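Local coordinates for protein thioesterase (Pseudomonas aeruginosa, PDB 2O5U) that probably hydrolyses fatty acyl-CoA thioesters, as a hot-dog-fold member of the 4-hydroxybenzoyl-CoA thioesterase family, at residues Q17-R22 and I83-R88; T36-F41 and C71-P76; S95-E100 and V130-E135. All blocks are in the same frame, centred on the assembly; numbering follows the deposited sequence. Where two conformers were deposited one is given.

Interaction 1: Q17-R22 and I83-R88; sequences QPISTR and IEMGLR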
loop_
_atom_site.group_PDB
_atom_site.type_symbol
_atom_site.label_atom_id
_atom_site.label_comp_id
_atom_site.label_asym_id
_atom_site.label_seq_id
_atom_site.Cartn_x
_atom_site.Cartn_y
_atom_site.Cartn_z
ATOM N N GLN A 17 12.536 -15.693 -6.839
ATOM C CA GLN A 17 12.003 -14.644 -7.690
ATOM C C GLN A 17 12.439 -13.300 -7.209
ATOM O O GLN A 17 12.168 -12.944 -6.065
ATOM C CB GLN A 17 10.485 -14.659 -7.701
ATOM C CG GLN A 17 9.919 -13.643 -8.693
ATOM C CD GLN A 17 8.473 -13.352 -8.448
ATOM O OE1 GLN A 17 7.758 -14.188 -7.921
ATOM N NE2 GLN A 17 8.019 -12.174 -8.868
ATOM N N PRO A 18 13.027 -12.530 -8.111
ATOM C CA PRO A 18 13.360 -11.177 -7.765
ATOM C C PRO A 18 12.075 -10.349 -7.680
ATOM O O PRO A 18 11.095 -10.590 -8.418
ATOM C CB PRO A 18 14.256 -10.752 -8.941
ATOM C CG PRO A 18 13.743 -11.541 -10.074
ATOM C CD PRO A 18 13.391 -12.848 -9.508
ATOM N N ILE A 19 12.058 -9.388 -6.763
ATOM C CA ILE A 19 10.967 -8.417 -6.638
ATOM C C ILE A 19 11.627 -7.074 -6.460
ATOM O O ILE A 19 12.402 -6.918 -5.563
ATOM C CB ILE A 19 10.060 -8.690 -5.422
ATOM C CG1 ILE A 19 9.379 -10.085 -5.568
ATOM C CG2 ILE A 19 9.019 -7.592 -5.265
ATOM C CD1 ILE A 19 8.297 -10.402 -4.551
ATOM N N SER A 20 11.336 -6.121 -7.337
ATOM C CA SER A 20 11.902 -4.802 -7.163
ATOM C C SER A 20 11.232 -4.087 -5.993
ATOM O O SER A 20 10.012 -4.185 -5.789
ATOM C CB SER A 20 11.793 -3.989 -8.457
ATOM O OG SER A 20 10.458 -3.951 -8.938
ATOM N N THR A 21 12.042 -3.349 -5.234
ATOM C CA THR A 21 11.511 -2.530 -4.151
ATOM C C THR A 21 10.950 -1.185 -4.697
ATOM O O THR A 21 11.358 -0.705 -5.785
ATOM C CB THR A 21 12.535 -2.286 -3.048
ATOM O OG1 THR A 21 13.739 -1.836 -3.687
ATOM C CG2 THR A 21 12.781 -3.616 -2.259
ATOM N N ARG A 22 9.989 -0.613 -3.949
ATOM C CA ARG A 22 9.316 0.597 -4.357
ATOM C C ARG A 22 9.561 1.635 -3.296
ATOM O O ARG A 22 9.905 1.293 -2.150
ATOM C CB ARG A 22 7.804 0.405 -4.539
ATOM C CG ARG A 22 7.423 -0.570 -5.727
ATOM C CD ARG A 22 5.921 -0.888 -5.673
ATOM N NE ARG A 22 5.661 -1.920 -6.664
ATOM C CZ ARG A 22 4.460 -2.383 -6.967
ATOM N NH1 ARG A 22 3.392 -1.853 -6.372
ATOM N NH2 ARG A 22 4.331 -3.373 -7.865
ATOM N N ILE A 83 15.911 -7.361 -3.991
ATOM C CA ILE A 83 15.623 -8.471 -3.116
ATOM C C ILE A 83 15.186 -9.667 -3.969
ATOM O O ILE A 83 14.928 -9.522 -5.169
ATOM C CB ILE A 83 14.590 -8.099 -1.979
ATOM C CG1 ILE A 83 13.161 -7.808 -2.514
ATOM C CG2 ILE A 83 15.117 -6.890 -1.079
ATOM C CD1 ILE A 83 12.213 -9.080 -2.539
ATOM N N GLU A 84 15.136 -10.823 -3.347
ATOM C CA GLU A 84 14.581 -11.986 -3.991
ATOM C C GLU A 84 13.961 -12.880 -2.950
ATOM O O GLU A 84 14.460 -12.963 -1.815
ATOM C CB GLU A 84 15.629 -12.705 -4.867
ATOM C CG GLU A 84 16.437 -13.731 -4.209
ATOM C CD GLU A 84 17.500 -14.299 -5.140
ATOM O OE1 GLU A 84 17.144 -14.860 -6.209
ATOM O OE2 GLU A 84 18.692 -14.193 -4.782
ATOM N N MET A 85 12.877 -13.549 -3.348
ATOM C CA MET A 85 12.121 -14.409 -2.459
ATOM C C MET A 85 12.425 -15.819 -2.818
ATOM O O MET A 85 12.337 -16.149 -4.009
ATOM C CB MET A 85 10.612 -14.202 -2.644
ATOM C CG MET A 85 10.117 -12.781 -2.371
ATOM S SD MET A 85 10.582 -12.170 -0.730
ATOM C CE MET A 85 9.753 -13.297 0.363
ATOM N N GLY A 86 12.829 -16.612 -1.815
ATOM C CA GLY A 86 12.859 -18.090 -1.911
ATOM C C GLY A 86 11.538 -18.698 -1.486
ATOM O O GLY A 86 10.873 -18.239 -0.532
ATOM N N LEU A 87 11.137 -19.710 -2.225
ATOM C CA LEU A 87 9.894 -20.392 -2.016
ATOM C C LEU A 87 10.091 -21.907 -1.989
ATOM O O LEU A 87 10.851 -22.454 -2.814
ATOM C CB LEU A 87 8.951 -20.003 -3.150
ATOM C CG LEU A 87 7.576 -20.692 -3.234
ATOM C CD1 LEU A 87 6.732 -20.532 -1.945
ATOM C CD2 LEU A 87 6.818 -20.165 -4.456
ATOM N N ARG A 88 9.490 -22.561 -0.995
ATOM C CA ARG A 88 9.257 -23.998 -1.050
ATOM C C ARG A 88 7.862 -24.316 -0.483
ATOM O O ARG A 88 7.300 -23.505 0.243
ATOM C CB ARG A 88 10.298 -24.742 -0.246
ATOM C CG ARG A 88 10.188 -24.482 1.199
ATOM C CD ARG A 88 11.036 -25.517 1.923
ATOM N NE ARG A 88 10.889 -25.436 3.381
ATOM C CZ ARG A 88 11.640 -24.670 4.176
ATOM N NH1 ARG A 88 12.579 -23.890 3.674
ATOM N NH2 ARG A 88 11.448 -24.683 5.481
#

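Interaction 2: T36-F41 and C71-P76; sequences TYYAFF and CDYFAP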
loop_
_atom_site.group_PDB
_atom_site.type_symbol
_atom_site.label_atom_id
_atom_site.label_comp_id
_atom_site.label_asym_id
_atom_site.label_seq_id
_atom_site.Cartn_x
_atom_site.Cartn_y
_atom_site.Cartn_z
ATOM N N THR A 36 5.016 -5.195 4.362
ATOM C CA THR A 36 5.432 -5.340 2.965
ATOM C C THR A 36 5.932 -6.734 2.674
ATOM O O THR A 36 5.752 -7.227 1.599
ATOM C CB THR A 36 6.479 -4.235 2.538
ATOM O OG1 THR A 36 5.995 -2.937 2.929
ATOM C CG2 THR A 36 6.718 -4.213 1.001
ATOM N N TYR A 37 6.501 -7.389 3.668
ATOM C CA TYR A 37 7.037 -8.720 3.473
ATOM C C TYR A 37 5.931 -9.693 3.104
ATOM O O TYR A 37 6.109 -10.563 2.249
ATOM C CB TYR A 37 7.750 -9.158 4.746
ATOM C CG TYR A 37 9.120 -8.513 4.924
ATOM C CD1 TYR A 37 9.227 -7.211 5.405
ATOM C CD2 TYR A 37 10.284 -9.203 4.583
ATOM C CE1 TYR A 37 10.470 -6.585 5.579
ATOM C CE2 TYR A 37 11.551 -8.609 4.761
ATOM C CZ TYR A 37 11.638 -7.320 5.266
ATOM O OH TYR A 37 12.887 -6.764 5.449
ATOM N N TYR A 38 4.752 -9.508 3.691
ATOM C CA TYR A 38 3.627 -10.375 3.345
ATOM C C TYR A 38 3.130 -10.171 1.931
ATOM O O TYR A 38 2.644 -11.111 1.288
ATOM C CB TYR A 38 2.488 -10.176 4.349
ATOM C CG TYR A 38 2.788 -10.693 5.728
ATOM C CD1 TYR A 38 3.045 -9.820 6.784
ATOM C CD2 TYR A 38 2.810 -12.065 5.981
ATOM C CE1 TYR A 38 3.336 -10.311 8.053
ATOM C CE2 TYR A 38 3.103 -12.571 7.240
ATOM C CZ TYR A 38 3.331 -11.695 8.278
ATOM O OH TYR A 38 3.594 -12.221 9.531
ATOM N N ALA A 39 3.215 -8.935 1.449
ATOM C CA ALA A 39 2.973 -8.619 0.039
ATOM C C ALA A 39 3.990 -9.299 -0.891
ATOM O O ALA A 39 3.598 -9.821 -1.946
ATOM C CB ALA A 39 2.914 -7.113 -0.200
ATOM N N PHE A 40 5.261 -9.341 -0.481
ATOM C CA PHE A 40 6.276 -10.166 -1.199
ATOM C C PHE A 40 5.890 -11.671 -1.172
ATOM O O PHE A 40 6.033 -12.343 -2.197
ATOM C CB PHE A 40 7.683 -10.010 -0.599
ATOM C CG PHE A 40 8.216 -8.599 -0.642
ATOM C CD1 PHE A 40 7.868 -7.736 -1.685
ATOM C CD2 PHE A 40 9.126 -8.162 0.304
ATOM C CE1 PHE A 40 8.408 -6.437 -1.745
ATOM C CE2 PHE A 40 9.656 -6.814 0.254
ATOM C CZ PHE A 40 9.297 -5.997 -0.761
ATOM N N PHE A 41 5.435 -12.199 -0.027
ATOM C CA PHE A 41 5.048 -13.640 0.047
ATOM C C PHE A 41 3.884 -13.918 -0.983
ATOM O O PHE A 41 3.899 -14.896 -1.740
ATOM C CB PHE A 41 4.475 -13.957 1.410
ATOM C CG PHE A 41 5.479 -14.002 2.570
ATOM C CD1 PHE A 41 6.831 -13.714 2.410
ATOM C CD2 PHE A 41 5.024 -14.408 3.832
ATOM C CE1 PHE A 41 7.721 -13.788 3.510
ATOM C CE2 PHE A 41 5.905 -14.505 4.929
ATOM C CZ PHE A 41 7.249 -14.185 4.771
ATOM N N CYS A 71 5.573 -14.361 10.021
ATOM C CA CYS A 71 6.901 -13.969 9.547
ATOM C C CYS A 71 7.809 -13.666 10.734
ATOM O O CYS A 71 7.350 -13.141 11.746
ATOM C CB CYS A 71 6.815 -12.679 8.688
ATOM S SG CYS A 71 8.297 -12.312 7.695
ATOM N N ASP A 72 9.086 -13.999 10.590
ATOM C CA ASP A 72 10.141 -13.556 11.528
ATOM C C ASP A 72 11.057 -12.657 10.758
ATOM O O ASP A 72 11.421 -12.953 9.627
ATOM C CB ASP A 72 10.938 -14.758 12.080
ATOM C CG ASP A 72 10.053 -15.716 12.875
ATOM O OD1 ASP A 72 9.504 -15.317 13.918
ATOM O OD2 ASP A 72 9.874 -16.863 12.419
ATOM N N TYR A 73 11.450 -11.557 11.362
ATOM C CA TYR A 73 12.309 -10.564 10.705
ATOM C C TYR A 73 13.676 -10.560 11.379
ATOM O O TYR A 73 13.761 -10.253 12.581
ATOM C CB TYR A 73 11.665 -9.202 10.849
ATOM C CG TYR A 73 10.240 -9.148 10.311
ATOM C CD1 TYR A 73 9.145 -9.490 11.105
ATOM C CD2 TYR A 73 10.011 -8.769 8.985
ATOM C CE1 TYR A 73 7.797 -9.475 10.576
ATOM C CE2 TYR A 73 8.704 -8.704 8.463
ATOM C CZ TYR A 73 7.624 -9.067 9.249
ATOM O OH TYR A 73 6.380 -8.968 8.673
ATOM N N PHE A 74 14.721 -10.906 10.617
ATOM C CA PHE A 74 16.082 -11.124 11.199
ATOM C C PHE A 74 16.964 -9.911 11.029
ATOM O O PHE A 74 17.726 -9.575 11.927
ATOM C CB PHE A 74 16.764 -12.359 10.577
ATOM C CG PHE A 74 15.939 -13.615 10.658
ATOM C CD1 PHE A 74 15.381 -14.170 9.518
ATOM C CD2 PHE A 74 15.700 -14.227 11.880
ATOM C CE1 PHE A 74 14.566 -15.349 9.610
ATOM C CE2 PHE A 74 14.916 -15.410 11.962
ATOM C CZ PHE A 74 14.327 -15.947 10.820
ATOM N N ALA A 75 16.814 -9.217 9.905
ATOM C CA ALA A 75 17.576 -8.021 9.629
ATOM C C ALA A 75 16.901 -7.157 8.568
ATOM O O ALA A 75 16.372 -7.708 7.607
ATOM C CB ALA A 75 19.016 -8.409 9.140
ATOM N N PRO A 76 17.018 -5.825 8.655
ATOM C CA PRO A 76 16.301 -4.961 7.675
ATOM C C PRO A 76 16.863 -4.946 6.248
ATOM O O PRO A 76 18.049 -5.222 6.021
ATOM C CB PRO A 76 16.373 -3.564 8.318
ATOM C CG PRO A 76 17.518 -3.562 9.205
ATOM C CD PRO A 76 17.694 -5.028 9.699
HETATM O O HOH W 1 13.474 -8.063 7.845
#

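Interaction 3: S95-E100 and V130-E135; sequences SSVQYE and VAIPQE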
loop_
_atom_site.group_PDB
_atom_site.type_symbol
_atom_site.label_atom_id
_atom_site.label_comp_id
_atom_site.label_asym_id
_atom_site.label_seq_id
_atom_site.Cartn_x
_atom_site.Cartn_y
_atom_site.Cartn_z
ATOM N N SER A 95 -6.862 -30.011 -0.349
ATOM C CA SER A 95 -7.386 -28.654 -0.588
ATOM C C SER A 95 -6.509 -27.516 -0.056
ATOM O O SER A 95 -6.773 -26.356 -0.358
ATOM C CB SER A 95 -8.810 -28.500 -0.078
ATOM O OG SER A 95 -8.907 -28.696 1.321
ATOM N N SER A 96 -5.453 -27.851 0.691
ATOM C CA SER A 96 -4.661 -26.826 1.292
ATOM C C SER A 96 -3.164 -27.087 1.053
ATOM O O SER A 96 -2.724 -28.214 0.813
ATOM C CB SER A 96 -4.989 -26.748 2.787
ATOM O OG SER A 96 -4.455 -27.886 3.445
ATOM N N VAL A 97 -2.382 -26.029 1.180
ATOM C CA VAL A 97 -0.966 -26.049 0.883
ATOM C C VAL A 97 -0.300 -25.020 1.826
ATOM O O VAL A 97 -0.785 -23.895 2.015
ATOM C CB VAL A 97 -0.662 -25.824 -0.673
ATOM C CG1 VAL A 97 -1.178 -24.518 -1.185
ATOM C CG2 VAL A 97 0.865 -25.982 -1.023
ATOM N N GLN A 98 0.782 -25.462 2.467
ATOM C CA GLN A 98 1.586 -24.552 3.318
ATOM C C GLN A 98 2.882 -24.218 2.575
ATOM O O GLN A 98 3.675 -25.113 2.267
ATOM C CB GLN A 98 1.922 -25.192 4.664
ATOM C CG GLN A 98 2.631 -24.189 5.717
ATOM C CD GLN A 98 3.814 -24.806 6.501
ATOM O OE1 GLN A 98 3.964 -26.015 6.582
ATOM N NE2 GLN A 98 4.673 -23.939 7.086
ATOM N N TYR A 99 3.107 -22.914 2.331
ATOM C CA TYR A 99 4.352 -22.393 1.748
ATOM C C TYR A 99 5.333 -21.951 2.849
ATOM O O TYR A 99 4.915 -21.444 3.907
ATOM C CB TYR A 99 4.059 -21.190 0.858
ATOM C CG TYR A 99 2.903 -21.347 -0.096
ATOM C CD1 TYR A 99 1.613 -20.897 0.217
ATOM C CD2 TYR A 99 3.085 -21.999 -1.294
ATOM C CE1 TYR A 99 0.545 -21.065 -0.732
ATOM C CE2 TYR A 99 2.069 -22.176 -2.199
ATOM C CZ TYR A 99 0.814 -21.711 -1.918
ATOM O OH TYR A 99 -0.169 -21.884 -2.846
ATOM N N GLU A 100 6.620 -22.219 2.623
ATOM C CA GLU A 100 7.716 -21.493 3.314
ATOM C C GLU A 100 8.394 -20.491 2.374
ATOM O O GLU A 100 8.771 -20.856 1.293
ATOM C CB GLU A 100 8.748 -22.486 3.751
ATOM C CG GLU A 100 8.253 -23.545 4.718
ATOM C CD GLU A 100 8.155 -23.033 6.158
ATOM O OE1 GLU A 100 8.765 -21.981 6.531
ATOM O OE2 GLU A 100 7.496 -23.721 6.922
ATOM N N VAL A 130 -12.622 -26.981 -2.306
ATOM C CA VAL A 130 -12.583 -27.952 -3.387
ATOM C C VAL A 130 -11.166 -28.461 -3.366
ATOM O O VAL A 130 -10.324 -27.868 -2.680
ATOM C CB VAL A 130 -12.873 -27.312 -4.752
ATOM C CG1 VAL A 130 -14.356 -27.072 -4.876
ATOM C CG2 VAL A 130 -12.062 -26.026 -4.936
ATOM N N ALA A 131 -10.863 -29.495 -4.132
ATOM C CA ALA A 131 -9.459 -29.918 -4.154
ATOM C C ALA A 131 -8.649 -29.004 -5.068
ATOM O O ALA A 131 -9.164 -28.435 -6.075
ATOM C CB ALA A 131 -9.301 -31.350 -4.526
ATOM N N ILE A 132 -7.383 -28.839 -4.698
ATOM C CA ILE A 132 -6.453 -28.107 -5.521
ATOM C C ILE A 132 -6.458 -28.750 -6.930
ATOM O O ILE A 132 -6.258 -29.975 -7.072
ATOM C CB ILE A 132 -5.024 -28.175 -4.892
ATOM C CG1 ILE A 132 -4.996 -27.465 -3.523
ATOM C CG2 ILE A 132 -3.991 -27.662 -5.871
ATOM C CD1 ILE A 132 -3.665 -27.815 -2.666
ATOM N N PRO A 133 -6.713 -27.941 -7.960
ATOM C CA PRO A 133 -6.734 -28.404 -9.345
ATOM C C PRO A 133 -5.437 -29.103 -9.769
ATOM O O PRO A 133 -4.346 -28.673 -9.330
ATOM C CB PRO A 133 -6.914 -27.106 -10.133
ATOM C CG PRO A 133 -7.774 -26.210 -9.198
ATOM C CD PRO A 133 -7.131 -26.527 -7.837
ATOM N N GLN A 134 -5.554 -30.124 -10.634
ATOM C CA GLN A 134 -4.405 -30.995 -11.018
ATOM C C GLN A 134 -3.150 -30.247 -11.525
ATOM O O GLN A 134 -2.023 -30.530 -11.118
ATOM C CB GLN A 134 -4.858 -32.102 -11.999
ATOM C CG GLN A 134 -3.811 -33.235 -12.201
ATOM C CD GLN A 134 -3.369 -33.926 -10.899
ATOM O OE1 GLN A 134 -4.197 -34.478 -10.168
ATOM N NE2 GLN A 134 -2.066 -33.929 -10.629
ATOM N N GLU A 135 -3.356 -29.292 -12.421
ATOM C CA GLU A 135 -2.243 -28.536 -12.975
ATOM C C GLU A 135 -1.549 -27.698 -11.882
ATOM O O GLU A 135 -0.346 -27.592 -11.872
ATOM C CB GLU A 135 -2.721 -27.682 -14.181
ATOM C CG GLU A 135 -1.654 -26.760 -14.816
ATOM C CD GLU A 135 -2.130 -26.051 -16.129
ATOM O OE1 GLU A 135 -1.309 -25.354 -16.758
ATOM O OE2 GLU A 135 -3.310 -26.173 -16.565
#

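Interaction 1: Q17-R22 and I83-R88
Gln17 and Met85 face each other as an antiparallel hydrogen-bonded pair, and the backbone does most of the joining, through three hydrogen bonds. Gln17 N donates to Met85 O at 2.9 Å in the carbonyl plane. In the return bond Met85 N lies 2.9 Å from Gln17 O; it is nearly straight at the hydrogen (169°), although the donor sits above the carbonyl plane. Ile19 N to Ile83 O measures 3.3 Å and its donor is tilted further from the plane (47°), so the bond at Ile19 is the longest of the three. Between these pairs, Pro18 and Glu84 form a non-hydrogen-bonded pair with CA atoms 4.0 Å apart. The proline falls where the strand's nitrogen is turned from its partner, so its missing N-H costs no bond to 83-88. A CA-H...O contact from Glu84 CA to Gln17 O (3.3 Å) adds to the seam.

The apolar contacts lie on the face of Gln17, Ile19, Ile83 and Met85. With CG1 of Ile83 set between the backbone N and the carbonyl carbon (chi1 68°), its CD1 is brought to 3.6 Å from Ile19 CB. Farther along, Ile19 CD1 meets Met85 CG at 3.7 Å, after which the methionine bends away toward Phe40 and Phe41 of helix 34-53.

The polar ends look elsewhere: Glu84 OE2 forms a salt bridge with Arg10, and Thr21 OG1 is hydrogen-bonded to Gln81 O. Ile19 also packs on Ser20 of the second subunit. An edge strand of this chain's sheet, paired antiparallel to a longer neighbour and with the face that carries Ile19 turned to the central helix, is consistent with the margin of a hot-dog sheet.

Interaction 2: T36-F41 and C71-P76
In the buried layer between the central helix and the sheet, Tyr37 and Tyr73 make an edge-to-face (T-shaped) pair. The planes stand at 86° and the centroids are 5.1 Å apart. Tyr73 supplies the edge: its CE2 comes 3.4 Å from Tyr37 CD1, while CD2 lies above the middle of the Tyr37 ring. Tyr37 CG is anti to its carbonyl carbon (chi1 -77°), which sends the ring out from the helix across the strand's end. There one water bridges the helix and the loop after the strand, 2.8 Å from Tyr37 OH and donating to Ala75 O at 2.9 Å.

Helix 34-53 is the sausage of the hot-dog fold, and strand 62-73 belongs to the sheet that wraps it; Cys71 marks the second place where they meet. Its SG approaches Phe41 CZ obliquely at 3.6 Å. The same sulfur lies above the Tyr38 ring, but at a distance, 5.4 Å from the centroid. Cys71 CB packs nearer, 3.6 Å from Tyr38 CZ.

The hydroxyls of Tyr73 and Tyr38 have their partners outside the two segments. Tyr73 OH, 3.4 Å from Tyr38 CE1, is hydrogen-bonded to Asn34 O. Tyr38 OH bonds to Ser69 OG of the third subunit, and its ring stacks on Tyr38 of that subunit. Cys71 and Asp72 pair antiparallel with a strand of the same third subunit, carrying the sheet across the interface.

Interaction 3: S95-E100 and V130-E135
Ser96, whose backbone touches Ile132, has its OG hydrogen-bonded to Arg91 NH2 of strand 83-92, with the side chain turned away from 130-135. In this hot-dog chain the contact joins the start of strand 96-105 to the link that leads into the C-terminal helix 134-141.

At the preceding residue Val130 O comes 3.1 Å from Ser95 CB, a carbon-oxygen approach and not a hydrogen bond. The serine hydroxyl is turned off this line: OG stands between the backbone N and the carbonyl carbon (chi1 62°) and lies 4.3 Å from Val130 O. Ser95 is held from the sheet instead, by backbone hydrogen bonding to Phe121 of strand 113-123. Beside it the backbones come close, with Ser95 CA and Ala131 CA 4.3 Å apart.

The rest of the contact belongs to Ile132, whose side chain runs along the strand's first residues. Its CG1 rests 3.8 Å from Ser95 C. Since CG1 is anti to the carbonyl carbon and the chain is extended beyond it (chi2 166°), CD1 reaches past Ser95 to Ser96 and Val97.

Ile132 and Val97 both touch Phe121 and Leu140 as well, so this apolar cluster joins the sheet to helix 134-141. Pro133 occupies that helix's N-cap position. At the tip of the isoleucine, CD1 lies 3.6 Å from Ser96 O and 4.1 Å from Val97 CB.

How the interactions relate
From the N terminus, strand 15-19 leads through a loop into helix 34-53, then to strands 62-73 and 83-92. Interaction 1 closes this long loop by pairing 17-22 with 83-88. Interaction 2 closes a shorter one within it, bringing helix residues 36-41 to the end of strand 62-73. The two touch: Ile19 CG2 of strand 15-19 packs against Phe40 CE1 at 3.8 Å, so both outermost strands of this chain's sheet meet the same helix. Interaction 3 follows in series: 95-100 with 130-135 closes the excursion through strands 96-105 and 113-123 before the C-terminal helix. It meets interaction 1 through neighbouring strands, with Arg88 O and Glu100 N probably hydrogen-bonded, but does not touch interaction 2.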